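Long-range contacts in acyl-CoA thioesterase II (Mycobacterium avium subsp. paratuberculosis, PDB 4R9Z), which probably hydrolyses fatty acyl-CoA thioesters to free fatty acids and coenzyme A, using a double hot-dog fold: residues L232-F237 and F257-E262; H63-R68 and Q219-V224; F78-L83 and S90-T95. All blocks are in the same frame, centred on the assembly; numbering follows the deposited sequence.

Contact 1: residues L232-F237 and F257-E262; sequences LSDWLF and FNRTGE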
loop_
_atom_site.group_PDB
_atom_site.type_symbol
_atom_site.label_atom_id
_atom_site.label_comp_id
_atom_site.label_asym_id
_atom_site.label_seq_id
_atom_site.Cartn_x
_atom_site.Cartn_y
_atom_site.Cartn_z
ATOM N N LEU B 232 -7.937 22.543 -2.047
ATOM C CA LEU B 232 -7.643 22.954 -0.678
ATOM C C LEU B 232 -8.157 24.350 -0.354
ATOM O O LEU B 232 -7.807 24.918 0.679
ATOM C CB LEU B 232 -6.136 22.907 -0.421
ATOM C CG LEU B 232 -5.415 21.568 -0.562
ATOM C CD1 LEU B 232 -3.933 21.764 -0.308
ATOM C CD2 LEU B 232 -5.992 20.544 0.404
ATOM N N SER B 233 -8.988 24.900 -1.232
ATOM C CA SER B 233 -9.552 26.226 -1.014
ATOM C C SER B 233 -10.913 26.103 -0.350
ATOM O O SER B 233 -11.633 27.086 -0.190
ATOM C CB SER B 233 -9.679 26.986 -2.333
ATOM O OG SER B 233 -10.435 26.238 -3.270
ATOM N N ASP B 234 -11.247 24.881 0.049
ATOM C CA ASP B 234 -12.513 24.595 0.699
ATOM C C ASP B 234 -12.322 23.356 1.574
ATOM O O ASP B 234 -11.233 22.784 1.603
ATOM C CB ASP B 234 -13.614 24.378 -0.341
ATOM C CG ASP B 234 -15.004 24.612 0.219
ATOM O OD1 ASP B 234 -15.135 24.803 1.447
ATOM O OD2 ASP B 234 -15.967 24.598 -0.577
ATOM N N TRP B 235 -13.357 22.961 2.310
ATOM C CA TRP B 235 -13.240 21.820 3.219
ATOM C C TRP B 235 -13.120 20.493 2.474
ATOM O O TRP B 235 -13.604 20.351 1.345
ATOM C CB TRP B 235 -14.435 21.766 4.173
ATOM C CG TRP B 235 -14.476 22.903 5.140
ATOM C CD1 TRP B 235 -15.039 24.132 4.940
ATOM C CD2 TRP B 235 -13.927 22.925 6.463
ATOM N NE1 TRP B 235 -14.877 24.916 6.057
ATOM C CE2 TRP B 235 -14.199 24.199 7.007
ATOM C CE3 TRP B 235 -13.235 21.994 7.241
ATOM C CZ2 TRP B 235 -13.800 24.563 8.290
ATOM C CZ3 TRP B 235 -12.838 22.359 8.516
ATOM C CH2 TRP B 235 -13.123 23.633 9.028
ATOM N N LEU B 236 -12.494 19.519 3.130
ATOM C CA LEU B 236 -12.348 18.179 2.572
ATOM C C LEU B 236 -12.900 17.132 3.531
ATOM O O LEU B 236 -12.696 17.219 4.742
ATOM C CB LEU B 236 -10.880 17.866 2.274
ATOM C CG LEU B 236 -10.157 18.625 1.165
ATOM C CD1 LEU B 236 -8.855 17.923 0.839
ATOM C CD2 LEU B 236 -11.034 18.732 -0.064
ATOM N N PHE B 237 -13.585 16.137 2.976
ATOM C CA PHE B 237 -14.132 15.036 3.763
ATOM C C PHE B 237 -13.124 13.897 3.856
ATOM O O PHE B 237 -12.723 13.336 2.837
ATOM C CB PHE B 237 -15.434 14.536 3.137
ATOM C CG PHE B 237 -16.203 13.570 3.998
ATOM C CD1 PHE B 237 -15.946 12.209 3.943
ATOM C CD2 PHE B 237 -17.206 14.019 4.842
ATOM C CE1 PHE B 237 -16.660 11.318 4.730
ATOM C CE2 PHE B 237 -17.925 13.130 5.623
ATOM C CZ PHE B 237 -17.651 11.782 5.570
ATOM N N PHE B 257 -12.395 13.167 0.147
ATOM C CA PHE B 257 -13.222 13.772 -0.897
ATOM C C PHE B 257 -13.102 15.293 -0.914
ATOM O O PHE B 257 -12.889 15.920 0.127
ATOM C CB PHE B 257 -14.698 13.412 -0.712
ATOM C CG PHE B 257 -14.996 11.941 -0.750
ATOM C CD1 PHE B 257 -14.878 11.164 0.392
ATOM C CD2 PHE B 257 -15.439 11.344 -1.918
ATOM C CE1 PHE B 257 -15.175 9.810 0.362
ATOM C CE2 PHE B 257 -15.737 9.990 -1.956
ATOM C CZ PHE B 257 -15.605 9.224 -0.813
ATOM N N ASN B 258 -13.245 15.883 -2.098
ATOM C CA ASN B 258 -13.509 17.317 -2.192
ATOM C C ASN B 258 -14.933 17.588 -1.733
ATOM O O ASN B 258 -15.781 16.698 -1.803
ATOM C CB ASN B 258 -13.311 17.834 -3.621
ATOM C CG ASN B 258 -11.854 17.919 -4.021
ATOM O OD1 ASN B 258 -10.987 18.226 -3.203
ATOM N ND2 ASN B 258 -11.576 17.653 -5.291
ATOM N N ARG B 259 -15.200 18.805 -1.264
ATOM C CA ARG B 259 -16.549 19.176 -0.839
ATOM C C ARG B 259 -17.564 18.923 -1.946
ATOM O O ARG B 259 -18.733 18.664 -1.678
ATOM C CB ARG B 259 -16.600 20.642 -0.401
ATOM C CG ARG B 259 -17.941 21.062 0.192
ATOM C CD ARG B 259 -17.837 22.370 0.963
ATOM N NE ARG B 259 -19.023 22.630 1.778
ATOM C CZ ARG B 259 -19.088 23.557 2.730
ATOM N NH1 ARG B 259 -18.029 24.311 2.996
ATOM N NH2 ARG B 259 -20.207 23.730 3.420
ATOM N N THR B 260 -17.106 18.977 -3.191
ATOM C CA THR B 260 -17.957 18.672 -4.335
ATOM C C THR B 260 -18.337 17.193 -4.366
ATOM O O THR B 260 -19.304 16.803 -5.026
ATOM C CB THR B 260 -17.266 19.034 -5.660
ATOM O OG1 THR B 260 -16.088 18.234 -5.827
ATOM C CG2 THR B 260 -16.893 20.510 -5.674
ATOM N N GLY B 261 -17.574 16.372 -3.648
ATOM C CA GLY B 261 -17.835 14.946 -3.597
ATOM C C GLY B 261 -16.976 14.105 -4.522
ATOM O O GLY B 261 -17.186 12.895 -4.639
ATOM N N GLU B 262 -16.025 14.740 -5.202
ATOM C CA GLU B 262 -15.062 13.992 -6.003
ATOM C C GLU B 262 -14.030 13.333 -5.088
ATOM O O GLU B 262 -13.542 13.950 -4.135
ATOM C CB GLU B 262 -14.363 14.890 -7.028
ATOM C CG GLU B 262 -13.654 14.106 -8.135
ATOM C CD GLU B 262 -12.745 14.968 -8.995
ATOM O OE1 GLU B 262 -12.446 16.112 -8.587
ATOM O OE2 GLU B 262 -12.335 14.499 -10.081
HETATM O O HOH W 1 -17.500 26.660 4.988
#
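Arg-259 passes obliquely across Asp-234 and Trp-235 with almost its whole length. Its CB lies 3.5 Å from the carbonyl O of Trp-235. CG stands anti to the backbone N (chi1 -174°), which starts the chain toward the Asp-234 carboxylate, and the extended run from CG to NE carries CD to 3.3 Å from Asp-234 OD2. At the tip, NH1 makes a salt bridge with Asp-234 OD1, its hydrogen bond weak at 3.3 Å; the oxygen lies at the edge of the guanidinium, in plane, although the carboxylate is turned 44° from it. OD1 also accepts the backbone N of Trp-235 from above the carboxylate plane. NH1 further passes 3.6 Å from Trp-235 CD1, and a water that accepts from NH1 also accepts, weakly, from the indole NE1, while NH2 pairs with Glu-133. This meeting lies at one end of the hairpin of strands 236-246 and 249-258, in the second hot-dog half of the molecule. Phe-237 and Phe-257 form an antiparallel hydrogen-bonded pair there; their side chains lie side by side, pointing the same way, with Phe-237 CD1 and Phe-257 CD1 3.9 Å apart. Beyond Phe-257, a type I turn from Asn-258 to Gly-261 leads the chain toward strand 263-272.

Contact 2: residues H63-R68 and Q219-V224; sequences HTYFLR and QRDHSV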
loop_
_atom_site.group_PDB
_atom_site.type_symbol
_atom_site.label_atom_id
_atom_site.label_comp_id
_atom_site.label_asym_id
_atom_site.label_seq_id
_atom_site.Cartn_x
_atom_site.Cartn_y
_atom_site.Cartn_z
ATOM N N HIS B 63 4.011 4.501 -1.451
ATOM C CA HIS B 63 4.047 3.555 -0.349
ATOM C C HIS B 63 5.235 3.870 0.535
ATOM O O HIS B 63 6.367 3.897 0.064
ATOM C CB HIS B 63 4.122 2.126 -0.881
ATOM C CG HIS B 63 2.998 1.776 -1.804
ATOM N ND1 HIS B 63 1.793 1.283 -1.355
ATOM C CD2 HIS B 63 2.887 1.870 -3.150
ATOM C CE1 HIS B 63 0.991 1.077 -2.385
ATOM N NE2 HIS B 63 1.632 1.425 -3.485
ATOM N N THR B 64 4.976 4.114 1.815
ATOM C CA THR B 64 6.023 4.558 2.721
ATOM C C THR B 64 6.139 3.653 3.942
ATOM O O THR B 64 5.144 3.375 4.600
ATOM C CB THR B 64 5.759 5.999 3.191
ATOM O OG1 THR B 64 5.477 6.838 2.062
ATOM C CG2 THR B 64 6.954 6.540 3.940
ATOM N N TYR B 65 7.354 3.196 4.240
ATOM C CA TYR B 65 7.621 2.469 5.478
ATOM C C TYR B 65 8.318 3.373 6.473
ATOM O O TYR B 65 9.322 3.984 6.146
ATOM C CB TYR B 65 8.494 1.230 5.230
ATOM C CG TYR B 65 7.709 -0.039 5.012
ATOM C CD1 TYR B 65 6.938 -0.581 6.027
ATOM C CD2 TYR B 65 7.733 -0.689 3.791
ATOM C CE1 TYR B 65 6.212 -1.732 5.828
ATOM C CE2 TYR B 65 7.009 -1.845 3.584
ATOM C CZ TYR B 65 6.252 -2.363 4.604
ATOM O OH TYR B 65 5.533 -3.512 4.398
ATOM N N PHE B 66 7.810 3.436 7.696
ATOM C CA PHE B 66 8.494 4.181 8.734
ATOM C C PHE B 66 9.264 3.187 9.569
ATOM O O PHE B 66 8.678 2.329 10.230
ATOM C CB PHE B 66 7.509 4.978 9.579
ATOM C CG PHE B 66 6.583 5.815 8.767
ATOM C CD1 PHE B 66 7.056 6.930 8.093
ATOM C CD2 PHE B 66 5.242 5.484 8.660
ATOM C CE1 PHE B 66 6.208 7.707 7.326
ATOM C CE2 PHE B 66 4.381 6.256 7.898
ATOM C CZ PHE B 66 4.865 7.373 7.230
ATOM N N LEU B 67 10.586 3.299 9.525
ATOM C CA LEU B 67 11.447 2.240 10.023
ATOM C C LEU B 67 12.052 2.576 11.367
ATOM O O LEU B 67 12.113 1.731 12.259
ATOM C CB LEU B 67 12.567 1.946 9.021
ATOM C CG LEU B 67 12.140 1.557 7.607
ATOM C CD1 LEU B 67 13.365 1.359 6.725
ATOM C CD2 LEU B 67 11.284 0.301 7.649
ATOM N N ARG B 68 12.515 3.810 11.496
ATOM C CA ARG B 68 13.176 4.246 12.712
ATOM C C ARG B 68 12.715 5.648 13.097
ATOM O O ARG B 68 12.464 6.485 12.227
ATOM C CB ARG B 68 14.696 4.190 12.532
ATOM C CG ARG B 68 15.387 3.328 13.569
ATOM C CD ARG B 68 16.343 2.314 12.956
ATOM N NE ARG B 68 17.742 2.640 13.236
ATOM C CZ ARG B 68 18.327 2.483 14.422
ATOM N NH1 ARG B 68 17.638 2.005 15.450
ATOM N NH2 ARG B 68 19.604 2.811 14.581
ATOM N N GLN B 219 3.640 4.497 13.798
ATOM C CA GLN B 219 3.193 4.178 12.454
ATOM C C GLN B 219 4.268 3.340 11.784
ATOM O O GLN B 219 5.453 3.636 11.910
ATOM C CB GLN B 219 2.902 5.451 11.664
ATOM C CG GLN B 219 2.086 6.463 12.455
ATOM C CD GLN B 219 1.449 7.525 11.586
ATOM O OE1 GLN B 219 2.045 7.991 10.617
ATOM N NE2 GLN B 219 0.220 7.908 11.926
ATOM N N ARG B 220 3.855 2.298 11.068
ATOM C CA ARG B 220 4.806 1.394 10.438
ATOM C C ARG B 220 4.849 1.616 8.933
ATOM O O ARG B 220 5.924 1.677 8.337
ATOM C CB ARG B 220 4.454 -0.057 10.758
ATOM C CG ARG B 220 5.397 -1.070 10.145
ATOM C CD ARG B 220 6.839 -0.789 10.511
ATOM N NE ARG B 220 7.730 -1.861 10.075
ATOM C CZ ARG B 220 9.030 -1.914 10.357
ATOM N NH1 ARG B 220 9.593 -0.947 11.066
ATOM N NH2 ARG B 220 9.770 -2.926 9.925
ATOM N N ASP B 221 3.683 1.746 8.315
ATOM C CA ASP B 221 3.646 2.120 6.909
ATOM C C ASP B 221 2.399 2.914 6.532
ATOM O O ASP B 221 1.385 2.882 7.226
ATOM C CB ASP B 221 3.799 0.878 6.008
ATOM C CG ASP B 221 2.776 -0.210 6.293
ATOM O OD1 ASP B 221 2.960 -0.963 7.276
ATOM O OD2 ASP B 221 1.817 -0.348 5.504
ATOM N N HIS B 222 2.512 3.648 5.429
ATOM C CA HIS B 222 1.443 4.498 4.924
ATOM C C HIS B 222 1.357 4.360 3.412
ATOM O O HIS B 222 2.372 4.415 2.721
ATOM C CB HIS B 222 1.694 5.956 5.307
ATOM C CG HIS B 222 0.576 6.882 4.946
ATOM N ND1 HIS B 222 -0.618 6.911 5.636
ATOM C CD2 HIS B 222 0.466 7.809 3.965
ATOM C CE1 HIS B 222 -1.410 7.820 5.101
ATOM N NE2 HIS B 222 -0.777 8.382 4.086
ATOM N N SER B 223 0.144 4.218 2.899
ATOM C CA SER B 223 -0.072 4.021 1.474
ATOM C C SER B 223 -1.173 4.945 0.983
ATOM O O SER B 223 -2.225 5.042 1.617
ATOM C CB SER B 223 -0.458 2.569 1.173
ATOM O OG SER B 223 0.656 1.700 1.193
ATOM N N VAL B 224 -0.919 5.645 -0.122
ATOM C CA VAL B 224 -1.914 6.546 -0.702
ATOM C C VAL B 224 -2.072 6.314 -2.199
ATOM O O VAL B 224 -1.090 6.283 -2.931
ATOM C CB VAL B 224 -1.556 8.018 -0.481
ATOM C CG1 VAL B 224 -2.664 8.910 -1.010
ATOM C CG2 VAL B 224 -1.320 8.292 0.982
#
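Thr-64 and His-222 form the antiparallel hydrogen-bonded pair at the middle of this contact, each backbone N reaching the other's O at 2.8 Å. A third bond, Phe-66 N to Arg-220 O, comes from well above the carbonyl plane. The packing is tight on the face carrying His-63, Tyr-65, Asp-221 and Ser-223. His-63 ND1 meets Ser-223 OG at 2.8 Å, the hydroxyl lying at the edge of the imidazole. Tyr-65 and Asp-221 run side by side with ring and carboxylate 54° apart, Tyr-65 CD1 touching Asp-221 CB at 3.5 Å. The second subunit closes over this face: there Asp-221 OD2 is hydrogen-bonded to Trp-225 NE1 and His-63 NE2 of that chain, and Tyr-65 OH bonds to its Ser-61. In the double hot-dog fold, this pairing of strands 58-66 and 218-226 is the seam between the two halves. Arg-220 and Asp-221 both stand opposite Glu-270, a classic beta bulge in the second strand. The less enclosed part lies about Phe-66 and Gln-219, which are both partly exposed. Phe-66 lies alongside Gln-219, CD2 to CB 3.8 Å, and its CE2 reaches His-222 CB at 3.7 Å; with CG beside the backbone N (chi1 -51°), the ring leans over the neighbouring strand. His-222 itself is buried, its NE2 bonded to Ser-199 of helix 188-201. Leu-67 CD2 sits over one face of the Arg-220 guanidinium, toward its rim, and NH1 of that group is held by Gln-84 of the second subunit.

Contact 3: residues F78-L83 and S90-T95; sequences FEVVDL and SARRVT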
loop_
_atom_site.group_PDB
_atom_site.type_symbol
_atom_site.label_atom_id
_atom_site.label_comp_id
_atom_site.label_asym_id
_atom_site.label_seq_id
_atom_site.Cartn_x
_atom_site.Cartn_y
_atom_site.Cartn_z
ATOM N N PHE B 78 17.329 13.186 2.108
ATOM C CA PHE B 78 16.543 12.338 1.219
ATOM C C PHE B 78 17.319 11.967 -0.036
ATOM O O PHE B 78 17.685 12.837 -0.826
ATOM C CB PHE B 78 15.241 13.030 0.814
ATOM C CG PHE B 78 14.326 13.335 1.962
ATOM C CD1 PHE B 78 14.503 14.476 2.726
ATOM C CD2 PHE B 78 13.277 12.484 2.270
ATOM C CE1 PHE B 78 13.658 14.757 3.775
ATOM C CE2 PHE B 78 12.427 12.760 3.322
ATOM C CZ PHE B 78 12.618 13.897 4.075
ATOM N N GLU B 79 17.566 10.674 -0.222
ATOM C CA GLU B 79 18.141 10.184 -1.468
ATOM C C GLU B 79 17.047 9.621 -2.367
ATOM O O GLU B 79 16.241 8.800 -1.931
ATOM C CB GLU B 79 19.203 9.111 -1.210
ATOM C CG GLU B 79 19.804 8.539 -2.495
ATOM C CD GLU B 79 20.685 7.320 -2.265
ATOM O OE1 GLU B 79 20.621 6.720 -1.169
ATOM O OE2 GLU B 79 21.429 6.948 -3.199
ATOM N N VAL B 80 17.022 10.070 -3.618
ATOM C CA VAL B 80 16.068 9.574 -4.607
ATOM C C VAL B 80 16.752 8.647 -5.610
ATOM O O VAL B 80 17.893 8.883 -6.009
ATOM C CB VAL B 80 15.386 10.726 -5.369
ATOM C CG1 VAL B 80 14.336 10.192 -6.329
ATOM C CG2 VAL B 80 14.772 11.715 -4.399
ATOM N N VAL B 81 16.058 7.577 -5.989
ATOM C CA VAL B 81 16.567 6.623 -6.964
ATOM C C VAL B 81 15.555 6.408 -8.096
ATOM O O VAL B 81 14.362 6.264 -7.851
ATOM C CB VAL B 81 16.913 5.278 -6.298
ATOM C CG1 VAL B 81 17.249 4.223 -7.344
ATOM C CG2 VAL B 81 18.072 5.458 -5.330
ATOM N N ASP B 82 16.038 6.434 -9.333
ATOM C CA ASP B 82 15.202 6.243 -10.513
ATOM C C ASP B 82 14.916 4.755 -10.750
ATOM O O ASP B 82 15.772 4.020 -11.229
ATOM C CB ASP B 82 15.888 6.874 -11.735
ATOM C CG ASP B 82 15.134 6.638 -13.037
ATOM O OD1 ASP B 82 13.933 6.307 -13.002
ATOM O OD2 ASP B 82 15.748 6.805 -14.110
ATOM N N LEU B 83 13.715 4.319 -10.379
ATOM C CA LEU B 83 13.268 2.940 -10.577
ATOM C C LEU B 83 12.768 2.718 -11.992
ATOM O O LEU B 83 12.952 1.648 -12.570
ATOM C CB LEU B 83 12.169 2.574 -9.580
ATOM C CG LEU B 83 12.554 2.720 -8.110
ATOM C CD1 LEU B 83 11.399 2.298 -7.221
ATOM C CD2 LEU B 83 13.806 1.913 -7.809
ATOM N N SER B 90 6.600 7.023 -14.391
ATOM C CA SER B 90 7.850 7.162 -13.668
ATOM C C SER B 90 7.718 6.476 -12.312
ATOM O O SER B 90 6.632 6.421 -11.735
ATOM C CB SER B 90 8.216 8.638 -13.485
ATOM O OG SER B 90 8.482 9.259 -14.728
ATOM N N ALA B 91 8.827 5.951 -11.809
ATOM C CA ALA B 91 8.850 5.347 -10.487
ATOM C C ALA B 91 10.084 5.816 -9.734
ATOM O O ALA B 91 11.157 5.967 -10.318
ATOM C CB ALA B 91 8.829 3.838 -10.589
ATOM N N ARG B 92 9.922 6.069 -8.441
ATOM C CA ARG B 92 11.032 6.524 -7.609
ATOM C C ARG B 92 11.127 5.754 -6.302
ATOM O O ARG B 92 10.122 5.297 -5.766
ATOM C CB ARG B 92 10.909 8.020 -7.312
ATOM C CG ARG B 92 10.884 8.891 -8.553
ATOM C CD ARG B 92 12.222 8.850 -9.266
ATOM N NE ARG B 92 12.261 9.769 -10.397
ATOM C CZ ARG B 92 12.181 9.378 -11.663
ATOM N NH1 ARG B 92 12.063 8.091 -11.945
ATOM N NH2 ARG B 92 12.220 10.268 -12.643
ATOM N N ARG B 93 12.353 5.608 -5.811
ATOM C CA ARG B 93 12.607 5.174 -4.444
ATOM C C ARG B 93 13.129 6.379 -3.679
ATOM O O ARG B 93 13.924 7.148 -4.206
ATOM C CB ARG B 93 13.638 4.049 -4.384
ATOM C CG ARG B 93 14.064 3.712 -2.960
ATOM C CD ARG B 93 15.291 2.798 -2.891
ATOM N NE ARG B 93 15.445 1.911 -4.040
ATOM C CZ ARG B 93 16.626 1.501 -4.499
ATOM N NH1 ARG B 93 17.740 1.919 -3.910
ATOM N NH2 ARG B 93 16.696 0.686 -5.550
ATOM N N VAL B 94 12.660 6.575 -2.453
ATOM C CA VAL B 94 13.205 7.634 -1.617
ATOM C C VAL B 94 13.599 7.053 -0.275
ATOM O O VAL B 94 12.798 6.398 0.384
ATOM C CB VAL B 94 12.217 8.789 -1.405
ATOM C CG1 VAL B 94 12.808 9.807 -0.448
ATOM C CG2 VAL B 94 11.874 9.446 -2.731
ATOM N N THR B 95 14.843 7.280 0.122
ATOM C CA THR B 95 15.319 6.819 1.415
ATOM C C THR B 95 15.662 8.029 2.272
ATOM O O THR B 95 16.445 8.882 1.862
ATOM C CB THR B 95 16.543 5.884 1.273
ATOM O OG1 THR B 95 16.180 4.737 0.494
ATOM C CG2 THR B 95 17.009 5.406 2.628
#
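Val-80 and Val-94 face each other as a non-hydrogen-bonded pair, CG2 to CG2 at 4.0 Å, and form the central bump on one face of this hairpin. On one flank the Phe-78 ring presents its edge to Val-94 CG1, 3.8 Å from CD2; on the other, Val-80 CG1 rests against Arg-92 CD at 3.9 Å. The Arg-92 chain bends at chi2 (-67°), curling its guanidinium across to Asp-82, where NH1 forms a salt bridge with OD1 at 2.8 Å while NH2 pairs with Glu-85. The same NH1 bonds to Ala-91 O, which Leu-83 N reaches from the opposite face of the carbonyl plane, so two donors grip one oxygen. On the reverse face the bump is Val-81. Arg-93 lies alongside it and bends at chi3 (-28°), bringing its guanidinium flat over the valine with CG1 under the centre, 4.0 Å from CZ. Leu-83 fills the hollow beside Arg-93 and Ala-91: its CB touches Ala-91 CB at 3.7 Å, and CD2 lies 3.9 Å from Arg-93 NH2. The polar end of Arg-93 belongs to the dimer, since NE makes a salt bridge with Glu-105 of the second subunit. Backbone bonds extend the antiparallel pairing outward, from Phe-78 to Phe-25 of strand 24-27 and from Arg-92 to Ser-108 of strand 101-111, while helix 39-52 of the first hot-dog half lies against Phe-78, Arg-92 and Val-94.

In the fold
From the N terminus, the chain passes helix 39-52 and lays down strand 58-66, the first side of contact 2. Before that contact can close, strands 76-85 and 89-98 fold back on one another as contact 3, a local hairpin lying wholly within the long excursion. Contact 2 closes it some 150 residues on, when strand 218-226 arrives and joins the two hot-dog halves. Contact 1 follows in series, closing the hairpin of strands 236-246 and 249-258 in the second half. Contacts 1 and 3 lie on opposite sides of the chain's centre, their centres about 30 Å apart, while contacts 2 and 3 both meet the second subunit.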